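Local coordinates for protein AvrRxo1-ORF1 (Xanthomonas oryzae pv. oryzicola, PDB 4Z8T) that probably acts as a kinase on a nucleotide-type substrate, being a type III effector with a zeta-toxin-like polynucleotide kinase domain, and binds its partner AvrRxo1-ORF2, at residues R207-V212 and A328-I333; V194-R199 and A324-H329; M253-I258 and E268-I273. One frame throughout, in Å; residues are numbered along the deposited sequence.

Interaction 1: residues R207-V212 and A328-I333; sequences RPPYPV and AHSELI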
loop_
_atom_site.group_PDB
_atom_site.type_symbol
_atom_site.label_atom_id
_atom_site.label_comp_id
_atom_site.label_asym_id
_atom_site.label_seq_id
_atom_site.Cartn_x
_atom_site.Cartn_y
_atom_site.Cartn_z
ATOM N N ARG A 207 14.887 -8.842 -22.342
ATOM C CA ARG A 207 15.454 -8.274 -21.120
ATOM C C ARG A 207 15.376 -6.753 -21.169
ATOM O O ARG A 207 16.366 -6.084 -21.442
ATOM C CB ARG A 207 16.919 -8.708 -20.978
ATOM C CG ARG A 207 17.104 -10.213 -20.831
ATOM C CD ARG A 207 18.541 -10.639 -21.120
ATOM N NE ARG A 207 18.818 -10.685 -22.556
ATOM C CZ ARG A 207 19.658 -9.866 -23.180
ATOM N NH1 ARG A 207 20.293 -8.922 -22.501
ATOM N NH2 ARG A 207 19.857 -9.981 -24.488
ATOM N N PRO A 208 14.192 -6.196 -20.915
ATOM C CA PRO A 208 14.033 -4.742 -21.008
ATOM C C PRO A 208 14.574 -4.016 -19.792
ATOM O O PRO A 208 14.780 -4.637 -18.735
ATOM C CB PRO A 208 12.511 -4.561 -21.074
ATOM C CG PRO A 208 11.958 -5.762 -20.395
ATOM C CD PRO A 208 12.905 -6.885 -20.700
ATOM N N PRO A 209 14.807 -2.706 -19.934
ATOM C CA PRO A 209 15.233 -1.877 -18.806
ATOM C C PRO A 209 14.068 -1.588 -17.860
ATOM O O PRO A 209 12.899 -1.867 -18.199
ATOM C CB PRO A 209 15.711 -0.590 -19.484
ATOM C CG PRO A 209 14.891 -0.504 -20.728
ATOM C CD PRO A 209 14.740 -1.934 -21.191
ATOM N N TYR A 210 14.395 -1.049 -16.688
ATOM C CA TYR A 210 13.410 -0.794 -15.650
ATOM C C TYR A 210 12.145 -0.037 -16.097
ATOM O O TYR A 210 11.039 -0.454 -15.741
ATOM C CB TYR A 210 14.060 -0.083 -14.446
ATOM C CG TYR A 210 13.134 0.046 -13.254
ATOM C CD1 TYR A 210 12.238 1.097 -13.158
ATOM C CD2 TYR A 210 13.170 -0.879 -12.224
ATOM C CE1 TYR A 210 11.382 1.214 -12.092
ATOM C CE2 TYR A 210 12.315 -0.764 -11.137
ATOM C CZ TYR A 210 11.429 0.285 -11.084
ATOM O OH TYR A 210 10.573 0.420 -10.013
ATOM N N PRO A 211 12.288 1.098 -16.814
ATOM C CA PRO A 211 11.072 1.856 -17.129
ATOM C C PRO A 211 10.028 1.054 -17.917
ATOM O O PRO A 211 8.822 1.282 -17.759
ATOM C CB PRO A 211 11.593 3.018 -17.983
ATOM C CG PRO A 211 13.010 3.192 -17.538
ATOM C CD PRO A 211 13.498 1.784 -17.311
ATOM N N VAL A 212 10.479 0.134 -18.758
ATOM C CA VAL A 212 9.559 -0.712 -19.513
ATOM C C VAL A 212 8.732 -1.591 -18.579
ATOM O O VAL A 212 7.520 -1.742 -18.743
ATOM C CB VAL A 212 10.344 -1.587 -20.505
ATOM C CG1 VAL A 212 9.444 -2.649 -21.164
ATOM C CG2 VAL A 212 11.004 -0.697 -21.571
ATOM N N ALA A 328 21.986 -2.704 -16.868
ATOM C CA ALA A 328 23.168 -3.491 -17.209
ATOM C C ALA A 328 22.788 -4.816 -17.862
ATOM O O ALA A 328 23.398 -5.238 -18.841
ATOM C CB ALA A 328 24.018 -3.731 -15.966
ATOM N N HIS A 329 21.763 -5.467 -17.318
ATOM C CA HIS A 329 21.318 -6.757 -17.823
ATOM C C HIS A 329 20.749 -6.628 -19.225
ATOM O O HIS A 329 20.877 -7.536 -20.044
ATOM C CB HIS A 329 20.247 -7.333 -16.896
ATOM C CG HIS A 329 19.902 -8.758 -17.191
ATOM N ND1 HIS A 329 20.820 -9.777 -17.089
ATOM C CD2 HIS A 329 18.736 -9.329 -17.577
ATOM C CE1 HIS A 329 20.237 -10.919 -17.409
ATOM N NE2 HIS A 329 18.975 -10.676 -17.702
ATOM N N SER A 330 20.106 -5.500 -19.492
ATOM C CA SER A 330 19.463 -5.278 -20.775
ATOM C C SER A 330 20.491 -5.044 -21.874
ATOM O O SER A 330 20.258 -5.379 -23.042
ATOM C CB SER A 330 18.529 -4.077 -20.682
ATOM O OG SER A 330 17.870 -3.890 -21.915
ATOM N N GLU A 331 21.627 -4.476 -21.485
ATOM C CA GLU A 331 22.678 -4.096 -22.431
ATOM C C GLU A 331 23.488 -5.284 -22.949
ATOM O O GLU A 331 24.210 -5.162 -23.943
ATOM C CB GLU A 331 23.611 -3.061 -21.796
ATOM C CG GLU A 331 23.011 -1.662 -21.712
ATOM C CD GLU A 331 23.781 -0.754 -20.771
ATOM O OE1 GLU A 331 24.930 -1.099 -20.407
ATOM O OE2 GLU A 331 23.232 0.300 -20.382
ATOM N N LEU A 332 23.379 -6.428 -22.281
ATOM C CA LEU A 332 24.036 -7.639 -22.758
ATOM C C LEU A 332 23.482 -8.082 -24.111
ATOM O O LEU A 332 22.276 -8.006 -24.362
ATOM C CB LEU A 332 23.862 -8.772 -21.749
ATOM C CG LEU A 332 24.429 -8.510 -20.357
ATOM C CD1 LEU A 332 24.153 -9.684 -19.430
ATOM C CD2 LEU A 332 25.918 -8.245 -20.458
ATOM N N ILE A 333 24.369 -8.531 -24.990
ATOM C CA ILE A 333 23.935 -9.230 -26.193
ATOM C C ILE A 333 23.987 -10.731 -25.936
ATOM O O ILE A 333 23.065 -11.468 -26.292
ATOM C CB ILE A 333 24.822 -8.900 -27.401
ATOM C CG1 ILE A 333 24.622 -7.442 -27.820
ATOM C CG2 ILE A 333 24.490 -9.814 -28.571
ATOM C CD1 ILE A 333 24.763 -7.216 -29.316
#
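R207 reaches along the last turn of helix 322-331 and spends its guanidinium group on backbone carbonyls. NH1 donates to H329 O at 2.9 Å, an acceptor lying in the guanidinium plane, and also to L332 O. NH2 reaches that same L332 O at 3.1 Å, so one oxygen is gripped end-on by two nitrogens, both approaching from one face and above its carbonyl plane. Arginine suits the place because it is long and offers several N-H groups. Its chain bends at chi3 (-78°), turning the guanidinium toward the end of the helix after CG and CD have passed the imidazole of H329. There R207 CD comes within 3.4 Å of H329 NE2, itself hydrogen-bonded to R199 O, and the two flat groups stand nearly perpendicular. S330 answers in the other direction: its OG, swung away from its own amide nitrogen (chi1 -178°), donates to R207 O at 2.7 Å, in the carbonyl plane. P209, at the N-cap position of helix 210-222, rests CD 3.8 Å from S330 OG, and W97 of the AvrRxo1-ORF2 chain packs on both. By meeting H329 O in the last turn and L332 O just past it, R207 forms a C-terminal side-chain cap extending beyond the helix.

Interaction 2: residues V194-R199 and A324-H329; sequences VGVLQR and AALAAH. With SO4 (sulfate ion), chain E.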
loop_
_atom_site.group_PDB
_atom_site.type_symbol
_atom_site.label_atom_id
_atom_site.label_comp_id
_atom_site.label_asym_id
_atom_site.label_seq_id
_atom_site.Cartn_x
_atom_site.Cartn_y
_atom_site.Cartn_z
ATOM N N VAL A 194 12.775 -9.397 -10.958
ATOM C CA VAL A 194 13.694 -10.531 -10.794
ATOM C C VAL A 194 13.515 -11.538 -11.927
ATOM O O VAL A 194 14.467 -12.196 -12.336
ATOM C CB VAL A 194 13.628 -11.181 -9.403
ATOM C CG1 VAL A 194 12.400 -12.005 -9.264
ATOM C CG2 VAL A 194 14.878 -12.038 -9.162
ATOM N N GLY A 195 12.302 -11.621 -12.468
ATOM C CA GLY A 195 12.056 -12.447 -13.635
ATOM C C GLY A 195 12.903 -12.029 -14.832
ATOM O O GLY A 195 13.422 -12.867 -15.566
ATOM N N VAL A 196 13.030 -10.723 -15.037
ATOM C CA VAL A 196 13.838 -10.201 -16.127
ATOM C C VAL A 196 15.324 -10.503 -15.890
ATOM O O VAL A 196 16.032 -10.918 -16.810
ATOM C CB VAL A 196 13.605 -8.703 -16.320
ATOM C CG1 VAL A 196 14.645 -8.122 -17.285
ATOM C CG2 VAL A 196 12.202 -8.483 -16.887
ATOM N N LEU A 197 15.787 -10.301 -14.662
ATOM C CA LEU A 197 17.199 -10.575 -14.353
ATOM C C LEU A 197 17.561 -12.043 -14.522
ATOM O O LEU A 197 18.726 -12.356 -14.786
ATOM C CB LEU A 197 17.567 -10.099 -12.937
ATOM C CG LEU A 197 17.542 -8.583 -12.699
ATOM C CD1 LEU A 197 18.004 -8.252 -11.285
ATOM C CD2 LEU A 197 18.404 -7.817 -13.718
ATOM N N GLN A 198 16.581 -12.940 -14.380
ATOM C CA GLN A 198 16.814 -14.376 -14.570
ATOM C C GLN A 198 16.885 -14.798 -16.026
ATOM O O GLN A 198 17.409 -15.874 -16.333
ATOM C CB GLN A 198 15.715 -15.199 -13.897
ATOM C CG GLN A 198 15.811 -15.197 -12.395
ATOM C CD GLN A 198 14.635 -15.880 -11.743
ATOM O OE1 GLN A 198 13.733 -15.221 -11.223
ATOM N NE2 GLN A 198 14.632 -17.207 -11.763
ATOM N N ARG A 199 16.351 -13.974 -16.923
ATOM C CA ARG A 199 16.389 -14.313 -18.341
ATOM C C ARG A 199 17.805 -14.160 -18.851
ATOM O O ARG A 199 18.401 -13.101 -18.718
ATOM C CB ARG A 199 15.436 -13.413 -19.138
ATOM C CG ARG A 199 13.990 -13.717 -18.840
ATOM C CD ARG A 199 13.061 -12.713 -19.495
ATOM N NE ARG A 199 11.685 -13.163 -19.374
ATOM C CZ ARG A 199 10.647 -12.557 -19.935
ATOM N NH1 ARG A 199 10.834 -11.468 -20.659
ATOM N NH2 ARG A 199 9.429 -13.059 -19.764
ATOM N N ALA A 324 19.620 0.250 -12.075
ATOM C CA ALA A 324 20.968 -0.017 -12.577
ATOM C C ALA A 324 21.160 -1.478 -13.003
ATOM O O ALA A 324 21.808 -1.768 -14.024
ATOM C CB ALA A 324 21.995 0.377 -11.534
ATOM N N ALA A 325 20.595 -2.390 -12.218
ATOM C CA ALA A 325 20.685 -3.821 -12.495
ATOM C C ALA A 325 20.002 -4.176 -13.817
ATOM O O ALA A 325 20.592 -4.828 -14.672
ATOM C CB ALA A 325 20.059 -4.607 -11.355
ATOM N N LEU A 326 18.749 -3.760 -13.992
ATOM C CA LEU A 326 18.070 -4.078 -15.246
ATOM C C LEU A 326 18.717 -3.378 -16.446
ATOM O O LEU A 326 18.690 -3.902 -17.558
ATOM C CB LEU A 326 16.572 -3.745 -15.178
ATOM C CG LEU A 326 15.690 -4.918 -14.757
ATOM C CD1 LEU A 326 15.787 -5.202 -13.267
ATOM C CD2 LEU A 326 14.242 -4.640 -15.160
ATOM N N ALA A 327 19.308 -2.208 -16.217
ATOM C CA ALA A 327 19.953 -1.472 -17.302
ATOM C C ALA A 327 21.159 -2.255 -17.801
ATOM O O ALA A 327 21.331 -2.459 -19.002
ATOM C CB ALA A 327 20.366 -0.084 -16.834
ATOM N N ALA A 328 21.986 -2.704 -16.868
ATOM C CA ALA A 328 23.168 -3.491 -17.209
ATOM C C ALA A 328 22.788 -4.816 -17.862
ATOM O O ALA A 328 23.398 -5.238 -18.841
ATOM C CB ALA A 328 24.018 -3.731 -15.966
ATOM N N HIS A 329 21.763 -5.467 -17.318
ATOM C CA HIS A 329 21.318 -6.757 -17.823
ATOM C C HIS A 329 20.749 -6.628 -19.225
ATOM O O HIS A 329 20.877 -7.536 -20.044
ATOM C CB HIS A 329 20.247 -7.333 -16.896
ATOM C CG HIS A 329 19.902 -8.758 -17.191
ATOM N ND1 HIS A 329 20.820 -9.777 -17.089
ATOM C CD2 HIS A 329 18.736 -9.329 -17.577
ATOM C CE1 HIS A 329 20.237 -10.919 -17.409
ATOM N NE2 HIS A 329 18.975 -10.676 -17.702
HETATM S S SO4 E . 7.153 -11.273 -21.833
HETATM O O1 SO4 E . 7.476 -12.656 -22.187
HETATM O O2 SO4 E . 6.357 -11.308 -20.609
HETATM O O3 SO4 E . 6.349 -10.711 -22.919
HETATM O O4 SO4 E . 8.364 -10.466 -21.703
#
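Helix 189-198 packs on the C-terminal helix 322-331; over 194-198 and 324-329 the axes come within 10.0 Å, inclined by 29°. L197 carries the apolar part. Its CD2 meets L326 CD1 at 3.7 Å, the two leucines crossing at about a right angle, and also lies against H329 CB, while the small A325 methyl takes the tip of L197 CD1. V196 extends the seam, with CG1 at 4.1 Å from L326 CD2, so that the branched ends of L197, L326 and V196 mesh here. The H329 ring lies across the last turn of helix 189-198, with L197 CA over one face, 4.0 Å from the centroid, in a CH-pi contact offset toward the rim. A trans first torsion (chi1 -170°) extends the ring toward helix 189-198, and NE2 donates to R199 O at 2.7 Å, close to the ring plane and in the carbonyl plane. ND1 bonds Y317 OH, so the ring's rotation is fixed at both nitrogens. Beyond the helix the R199 chain runs extended to a sulfate: NH1 donates to SO4 O4 at 2.9 Å in a nearly straight bond (167°), and P206 O is a second partner of NH1. The ion, probably from the crystallisation liquor, may mimic a phosphate; it also takes A75 N, within a probable Walker A loop, consistent with the phosphate-binding site of a P-loop kinase.

Interaction 3: residues M253-I258 and E268-I273; sequences MVASVI and ELYEKI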
loop_
_atom_site.group_PDB
_atom_site.type_symbol
_atom_site.label_atom_id
_atom_site.label_comp_id
_atom_site.label_asym_id
_atom_site.label_seq_id
_atom_site.Cartn_x
_atom_site.Cartn_y
_atom_site.Cartn_z
HETATM N N MSE A 253 -6.426 -18.233 -9.252
HETATM C CA MSE A 253 -7.509 -17.546 -9.946
HETATM C C MSE A 253 -8.038 -16.430 -9.069
HETATM O O MSE A 253 -8.279 -16.619 -7.866
HETATM C CB MSE A 253 -8.640 -18.519 -10.244
HETATM C CG MSE A 253 -9.809 -17.868 -10.896
HETATM SE SE MSE A 253 -9.528 -17.844 -12.807
HETATM C CE MSE A 253 -9.509 -19.787 -13.210
ATOM N N VAL A 254 -8.239 -15.261 -9.669
ATOM C CA VAL A 254 -8.641 -14.093 -8.899
ATOM C C VAL A 254 -10.037 -13.613 -9.302
ATOM O O VAL A 254 -10.864 -13.314 -8.446
ATOM C CB VAL A 254 -7.616 -12.964 -9.067
ATOM C CG1 VAL A 254 -8.140 -11.658 -8.432
ATOM C CG2 VAL A 254 -6.308 -13.358 -8.400
ATOM N N ALA A 255 -10.288 -13.527 -10.604
ATOM C CA ALA A 255 -11.623 -13.149 -11.092
ATOM C C ALA A 255 -11.827 -13.800 -12.448
ATOM O O ALA A 255 -10.863 -14.152 -13.119
ATOM C CB ALA A 255 -11.764 -11.618 -11.200
ATOM N N SER A 256 -13.075 -13.935 -12.875
ATOM C CA SER A 256 -13.337 -14.611 -14.138
ATOM C C SER A 256 -14.671 -14.233 -14.743
ATOM O O SER A 256 -15.625 -13.912 -14.030
ATOM C CB SER A 256 -13.271 -16.140 -13.965
ATOM O OG SER A 256 -14.259 -16.609 -13.050
ATOM N N VAL A 257 -14.744 -14.275 -16.066
ATOM C CA VAL A 257 -16.038 -14.166 -16.730
ATOM C C VAL A 257 -16.093 -15.327 -17.704
ATOM O O VAL A 257 -15.417 -15.309 -18.727
ATOM C CB VAL A 257 -16.206 -12.837 -17.474
ATOM C CG1 VAL A 257 -17.667 -12.699 -17.944
ATOM C CG2 VAL A 257 -15.821 -11.639 -16.592
ATOM N N ILE A 258 -16.896 -16.326 -17.362
ATOM C CA ILE A 258 -16.944 -17.585 -18.103
ATOM C C ILE A 258 -18.398 -17.941 -18.393
ATOM O O ILE A 258 -19.199 -18.115 -17.465
ATOM C CB ILE A 258 -16.290 -18.704 -17.278
ATOM C CG1 ILE A 258 -14.804 -18.408 -17.062
ATOM C CG2 ILE A 258 -16.398 -20.066 -18.000
ATOM C CD1 ILE A 258 -14.150 -19.343 -16.069
ATOM N N GLU A 268 -9.439 -10.343 -2.043
ATOM C CA GLU A 268 -8.279 -9.616 -1.538
ATOM C C GLU A 268 -7.309 -9.298 -2.655
ATOM O O GLU A 268 -6.863 -8.164 -2.815
ATOM C CB GLU A 268 -7.545 -10.464 -0.496
ATOM C CG GLU A 268 -6.299 -9.804 0.065
ATOM C CD GLU A 268 -5.708 -10.564 1.236
ATOM O OE1 GLU A 268 -5.986 -11.777 1.371
ATOM O OE2 GLU A 268 -4.973 -9.934 2.029
ATOM N N LEU A 269 -6.952 -10.319 -3.424
ATOM C CA LEU A 269 -6.064 -10.091 -4.544
ATOM C C LEU A 269 -6.694 -9.185 -5.600
ATOM O O LEU A 269 -5.990 -8.394 -6.213
ATOM C CB LEU A 269 -5.592 -11.407 -5.172
ATOM C CG LEU A 269 -4.350 -12.051 -4.568
ATOM C CD1 LEU A 269 -4.078 -13.366 -5.294
ATOM C CD2 LEU A 269 -3.159 -11.100 -4.679
ATOM N N TYR A 270 -8.002 -9.301 -5.818
ATOM C CA TYR A 270 -8.661 -8.492 -6.847
ATOM C C TYR A 270 -8.537 -7.011 -6.522
ATOM O O TYR A 270 -8.249 -6.192 -7.399
ATOM C CB TYR A 270 -10.133 -8.890 -6.956
ATOM C CG TYR A 270 -10.865 -8.381 -8.181
ATOM C CD1 TYR A 270 -10.294 -8.429 -9.443
ATOM C CD2 TYR A 270 -12.156 -7.891 -8.075
ATOM C CE1 TYR A 270 -10.990 -7.985 -10.577
ATOM C CE2 TYR A 270 -12.859 -7.441 -9.208
ATOM C CZ TYR A 270 -12.273 -7.482 -10.445
ATOM O OH TYR A 270 -12.977 -7.046 -11.546
ATOM N N GLU A 271 -8.749 -6.673 -5.255
ATOM C CA GLU A 271 -8.559 -5.297 -4.800
ATOM C C GLU A 271 -7.114 -4.843 -5.055
ATOM O O GLU A 271 -6.869 -3.731 -5.524
ATOM C CB GLU A 271 -8.944 -5.162 -3.315
ATOM C CG GLU A 271 -8.853 -3.728 -2.784
ATOM C CD GLU A 271 -9.333 -3.588 -1.349
ATOM O OE1 GLU A 271 -9.683 -4.616 -0.729
ATOM O OE2 GLU A 271 -9.350 -2.441 -0.829
ATOM N N LYS A 272 -6.182 -5.708 -4.762
ATOM C CA LYS A 272 -4.819 -5.341 -4.953
ATOM C C LYS A 272 -4.327 -5.172 -6.397
ATOM O O LYS A 272 -3.659 -4.244 -6.726
ATOM C CB LYS A 272 -3.937 -6.308 -4.145
ATOM C CG LYS A 272 -2.506 -6.060 -4.178
ATOM C CD LYS A 272 -1.718 -7.230 -3.616
ATOM C CE LYS A 272 -1.640 -7.151 -2.110
ATOM N NZ LYS A 272 -1.638 -5.736 -1.636
ATOM N N ILE A 273 -4.702 -6.107 -7.234
ATOM C CA ILE A 273 -4.069 -6.192 -8.553
ATOM C C ILE A 273 -4.818 -5.410 -9.637
ATOM O O ILE A 273 -4.538 -5.542 -10.833
ATOM C CB ILE A 273 -3.762 -7.663 -8.969
ATOM C CG1 ILE A 273 -5.037 -8.419 -9.333
ATOM C CG2 ILE A 273 -2.954 -8.375 -7.846
ATOM C CD1 ILE A 273 -4.784 -9.873 -9.786
#
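V254 and A255, neighbours on strand 251-258, both direct their side chains at helix 267-272. V254 divides its two methyls. CG1, anti to the backbone N (chi1 171°), lies against the Y270 backbone, 3.5 Å from Y270 N, and against Y270 CB, and also meets I273 CD1 at 4.0 Å; CG2 touches L269 CD1 at 3.8 Å, the two side chains crossing at about a right angle. A beta-branched residue serves well because its two methyls touch different residues of one helical turn, L269 and Y270, with I273 CD1 near both. The methyl of A255 lies over one face of the Y270 ring, 4.1 Å from the centroid, a CH-pi contact in which a small side chain lets the ring lie close to the strand. Strand 253-258 and helix 268-272 run almost perpendicular (81°), and no hydrogen bond joins the segments. Outside this first shell, F262 and, from helix 224-233, M225 and I228 also pack on the tyrosine, while its OH bonds H13 of the AvrRxo1-ORF2 chain. N266 OD1, just before the helix, accepts from L269 N, and V254 and A255 share backbone bonding with L242. Two consecutive residues facing one side, V254 with near-helical angles (psi -46°), opposite a single partner on an antiparallel strand, are characteristic of a classic beta bulge, which here turns two consecutive side chains toward the short helix.

Overall arrangement
Interactions 1 and 2 are two sides of one joint, their centres 6 Å apart. Both use helix 322-331 and share H329, and they touch directly: R207 CD lies 3.4 Å from R199 O, and P208 O is 3.6 Å from L326 CD2. The C-terminal helix is thereby fastened to helix 189-198 and to the loop that leads into helix 210-222, and interaction 2 continues through R199 to the sulfate beside the probable Walker A loop. Interaction 3 stands apart at the sheet, its centre about 30 Å from that of interaction 1 and 28 Å from that of interaction 2, with nearest atoms about 15 and 16 Å away. Interactions 1 and 3 both meet AvrRxo1-ORF2; interaction 2 touches no other protein chain.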